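Local coordinates for protein manganese lipoxygenase (Gaeumannomyces graminis, PDB 5FX8) that oxygenates linoleic and alpha-linolenic acids at a catalytic manganese centre, giving 11S- and 13R-hydroperoxy fatty acids, at residues A[215-220]-A[280-285]. Residues are numbered along the deposited sequence; the frame is centred on the assembly and turned at random.
Sequences VDHSYQ and NNDLFY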
ATOM      1  N   VAL A 215       1.184  12.488 -23.248  1.00 11.31           N
ATOM      2  CA  VAL A 215       1.420  11.222 -22.573  1.00 10.42           C
ATOM      3  C   VAL A 215       1.662  10.169 -23.639  1.00 11.48           C
ATOM      4  O   VAL A 215       0.806   9.943 -24.496  1.00 13.02           O
ATOM      5  CB  VAL A 215       0.242  10.820 -21.689  1.00 11.42           C
ATOM      6  CG1 VAL A 215       0.491   9.447 -21.075  1.00 11.65           C
ATOM      7  CG2 VAL A 215       0.041  11.847 -20.640  1.00 13.63           C
ATOM      8  N   ASP A 216       2.803   9.508 -23.577  1.00 12.39           N
ATOM      9  CA  ASP A 216       3.223   8.578 -24.622  1.00 12.89           C
ATOM     10  C   ASP A 216       3.269   7.165 -24.054  1.00 12.04           C
ATOM     11  O   ASP A 216       4.285   6.761 -23.494  1.00 17.54           O
ATOM     12  CB  ASP A 216       4.588   8.983 -25.189  1.00 11.52           C
ATOM     13  CG  ASP A 216       4.894   8.324 -26.527  1.00 13.65           C
ATOM     14  OD1 ASP A 216       4.315   7.284 -26.819  1.00 14.81           O
ATOM     15  OD2 ASP A 216       5.707   8.838 -27.305  1.00 14.44           O
ATOM     16  N   HIS A 217       2.208   6.385 -24.223  1.00 11.68           N
ATOM     17  CA  HIS A 217       2.267   4.965 -23.900  1.00 12.31           C
ATOM     18  C   HIS A 217       2.486   4.089 -25.124  1.00 13.80           C
ATOM     19  O   HIS A 217       2.134   2.915 -25.099  1.00 15.88           O
ATOM     20  CB  HIS A 217       0.999   4.514 -23.186  1.00 12.16           C
ATOM     21  CG  HIS A 217       0.835   5.121 -21.841  1.00 11.25           C
ATOM     22  ND1 HIS A 217       1.894   5.330 -20.997  1.00 11.49           N
ATOM     23  CD2 HIS A 217      -0.253   5.613 -21.211  1.00 11.39           C
ATOM     24  CE1 HIS A 217       1.465   5.906 -19.892  1.00 12.16           C
ATOM     25  NE2 HIS A 217       0.166   6.093 -19.998  1.00 11.93           N
ATOM     26  N   SER A 218       3.064   4.628 -26.191  1.00 13.64           N
ATOM     27  CA  SER A 218       3.160   3.884 -27.430  1.00 13.44           C
ATOM     28  C   SER A 218       4.167   2.746 -27.347  1.00 14.16           C
ATOM     29  O   SER A 218       4.107   1.835 -28.165  1.00 12.98           O
ATOM     30  CB  SER A 218       3.531   4.827 -28.552  1.00 12.52           C
ATOM     31  OG  SER A 218       4.796   5.381 -28.269  1.00 14.02           O
ATOM     32  N   TYR A 219       5.090   2.783 -26.392  1.00 13.43           N
ATOM     33  CA  TYR A 219       6.022   1.681 -26.199  1.00 12.89           C
ATOM     34  C   TYR A 219       5.310   0.358 -25.922  1.00 13.60           C
ATOM     35  O   TYR A 219       5.894  -0.703 -26.148  1.00 13.50           O
ATOM     36  CB  TYR A 219       6.987   2.017 -25.050  1.00 14.58           C
ATOM     37  CG  TYR A 219       8.169   1.089 -24.933  1.00 17.31           C
ATOM     38  CD1 TYR A 219       9.319   1.308 -25.673  1.00 18.82           C
ATOM     39  CD2 TYR A 219       8.140  -0.013 -24.076  1.00 18.17           C
ATOM     40  CE1 TYR A 219      10.405   0.464 -25.585  1.00 20.53           C
ATOM     41  CE2 TYR A 219       9.224  -0.879 -23.980  1.00 17.61           C
ATOM     42  CZ  TYR A 219      10.360  -0.635 -24.743  1.00 26.48           C
ATOM     43  OH  TYR A 219      11.458  -1.484 -24.665  1.00 26.69           O
ATOM     44  N   GLN A 220       4.075   0.386 -25.427  1.00 12.51           N
ATOM     45  CA  GLN A 220       3.367  -0.859 -25.175  1.00 14.11           C
ATOM     46  C   GLN A 220       2.898  -1.538 -26.463  1.00 14.25           C
ATOM     47  O   GLN A 220       2.306  -2.610 -26.418  1.00 14.18           O
ATOM     48  CB  GLN A 220       2.183  -0.613 -24.240  1.00 13.31           C
ATOM     49  CG  GLN A 220       2.574  -0.048 -22.907  1.00 11.37           C
ATOM     50  CD  GLN A 220       1.398   0.335 -22.030  1.00 12.08           C
ATOM     51  OE1 GLN A 220       0.329  -0.281 -22.062  1.00 14.91           O
ATOM     52  NE2 GLN A 220       1.589   1.384 -21.252  1.00 15.14           N
ATOM     53  N   ASN A 280      -6.287   2.197 -19.511  1.00 12.48           N
ATOM     54  CA  ASN A 280      -5.702   0.872 -19.468  1.00 10.93           C
ATOM     55  C   ASN A 280      -4.194   0.935 -19.655  1.00 14.19           C
ATOM     56  O   ASN A 280      -3.425   0.283 -18.926  1.00 12.32           O
ATOM     57  CB  ASN A 280      -6.365   0.050 -20.565  1.00 13.79           C
ATOM     58  CG  ASN A 280      -5.879  -1.348 -20.618  1.00 11.64           C
ATOM     59  OD1 ASN A 280      -5.116  -1.719 -21.492  1.00 12.68           O
ATOM     60  ND2 ASN A 280      -6.325  -2.141 -19.685  1.00 13.25           N
ATOM     61  N   ASN A 281      -3.749   1.718 -20.635  1.00 11.27           N
ATOM     62  CA  ASN A 281      -2.314   1.851 -20.833  1.00 11.81           C
ATOM     63  C   ASN A 281      -1.646   2.575 -19.666  1.00 11.03           C
ATOM     64  O   ASN A 281      -0.541   2.214 -19.252  1.00 17.48           O
ATOM     65  CB  ASN A 281      -2.043   2.562 -22.148  1.00 11.15           C
ATOM     66  CG  ASN A 281      -2.520   1.778 -23.331  1.00 13.40           C
ATOM     67  OD1 ASN A 281      -3.126   2.319 -24.250  1.00 19.37           O
ATOM     68  ND2 ASN A 281      -2.249   0.485 -23.322  1.00 13.18           N
ATOM     69  N   ASP A 282      -2.312   3.584 -19.112  1.00 10.51           N
ATOM     70  CA  ASP A 282      -1.774   4.330 -17.989  1.00 10.18           C
ATOM     71  C   ASP A 282      -1.703   3.475 -16.732  1.00 10.52           C
ATOM     72  O   ASP A 282      -0.750   3.590 -15.958  1.00 10.23           O
ATOM     73  CB  ASP A 282      -2.620   5.578 -17.756  1.00 10.06           C
ATOM     74  CG  ASP A 282      -1.909   6.603 -16.926  1.00 11.30           C
ATOM     75  OD1 ASP A 282      -0.910   7.160 -17.419  1.00 10.64           O
ATOM     76  OD2 ASP A 282      -2.339   6.838 -15.775  1.00 15.63           O
ATOM     77  N   LEU A 283      -2.681   2.593 -16.523  1.00 10.60           N
ATOM     78  CA  LEU A 283      -2.617   1.682 -15.384  1.00 10.69           C
ATOM     79  C   LEU A 283      -1.444   0.718 -15.521  1.00 12.72           C
ATOM     80  O   LEU A 283      -0.694   0.486 -14.559  1.00 16.34           O
ATOM     81  CB  LEU A 283      -3.933   0.922 -15.243  1.00  9.75           C
ATOM     82  CG  LEU A 283      -4.101   0.120 -13.942  1.00 15.96           C
ATOM     83  CD1 LEU A 283      -3.771   0.905 -12.651  1.00  9.85           C
ATOM     84  CD2 LEU A 283      -5.505  -0.425 -13.866  1.00 12.21           C
ATOM     85  N   PHE A 284      -1.271   0.139 -16.707  1.00 10.69           N
ATOM     86  CA  PHE A 284      -0.101  -0.694 -16.916  1.00 10.18           C
ATOM     87  C   PHE A 284       1.167   0.073 -16.589  1.00 12.80           C
ATOM     88  O   PHE A 284       2.070  -0.451 -15.925  1.00 10.42           O
ATOM     89  CB  PHE A 284      -0.087  -1.176 -18.353  1.00 11.30           C
ATOM     90  CG  PHE A 284       1.145  -1.921 -18.738  1.00 12.41           C
ATOM     91  CD1 PHE A 284       2.245  -1.255 -19.260  1.00 10.35           C
ATOM     92  CD2 PHE A 284       1.186  -3.291 -18.627  1.00  9.98           C
ATOM     93  CE1 PHE A 284       3.353  -1.946 -19.624  1.00 10.57           C
ATOM     94  CE2 PHE A 284       2.283  -3.980 -18.995  1.00  9.66           C
ATOM     95  CZ  PHE A 284       3.371  -3.324 -19.493  1.00 10.50           C
ATOM     96  N   TYR A 285       1.247   1.326 -17.057  1.00 10.15           N
ATOM     97  CA  TYR A 285       2.453   2.118 -16.853  1.00 10.14           C
ATOM     98  C   TYR A 285       2.728   2.331 -15.375  1.00 11.19           C
ATOM     99  O   TYR A 285       3.848   2.137 -14.908  1.00 12.67           O
ATOM    100  CB  TYR A 285       2.339   3.468 -17.556  1.00 10.33           C
ATOM    101  CG  TYR A 285       3.505   4.394 -17.259  1.00 11.35           C
ATOM    102  CD1 TYR A 285       3.485   5.245 -16.159  1.00 10.78           C
ATOM    103  CD2 TYR A 285       4.625   4.414 -18.071  1.00 11.83           C
ATOM    104  CE1 TYR A 285       4.538   6.063 -15.879  1.00 10.98           C
ATOM    105  CE2 TYR A 285       5.675   5.240 -17.805  1.00 11.29           C
ATOM    106  CZ  TYR A 285       5.625   6.061 -16.707  1.00 12.33           C
ATOM    107  OH  TYR A 285       6.671   6.899 -16.426  1.00 20.58           O
TER
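The CA atoms of His217 and Asn281 are the nearest pair across the two segments, 6.3 Å apart, where the chain leaves strand 212-216 and turns into a 3-10 segment against long helix 268-305. His217 NE2 donates to Asp282 OD1 at 3.0 Å, the oxygen lying in the ring plane and using its anti lone pair. The backbone O of Asn281 sits over the centre of one ring face, Val215 CG1 covers the opposite face, shifted toward the rim, and Tyr285 CB packs 3.5 Å from His217 CE1.

Three residues on, Gln220 reaches the helix with its chain extended beyond CG. Gln220 NE2 gives a nearly straight bond to Asn281 O (3.0 Å, 172°), a carbonyl that Tyr285 N reaches from its other face. Gln220 OE1 takes a more bent bond from Asn281 ND2, also 3.0 Å, while Phe284 CD1 packs against Gln220 CD.

Asn281 ND2 also donates to Ala232 O, and Asn281 OD1 accepts from Cys234 N, tying the helix to the chain just before strand 235-241. Helix 268-305 carries manganese ligands His290 and His294, but this is packing beside the site, Tyr285 lying about 13 Å (side chain) from the metal. Asp282 OD2 makes a salt bridge with Arg168, so the carboxylate probably stays ionised and fixes the imidazole's rotation.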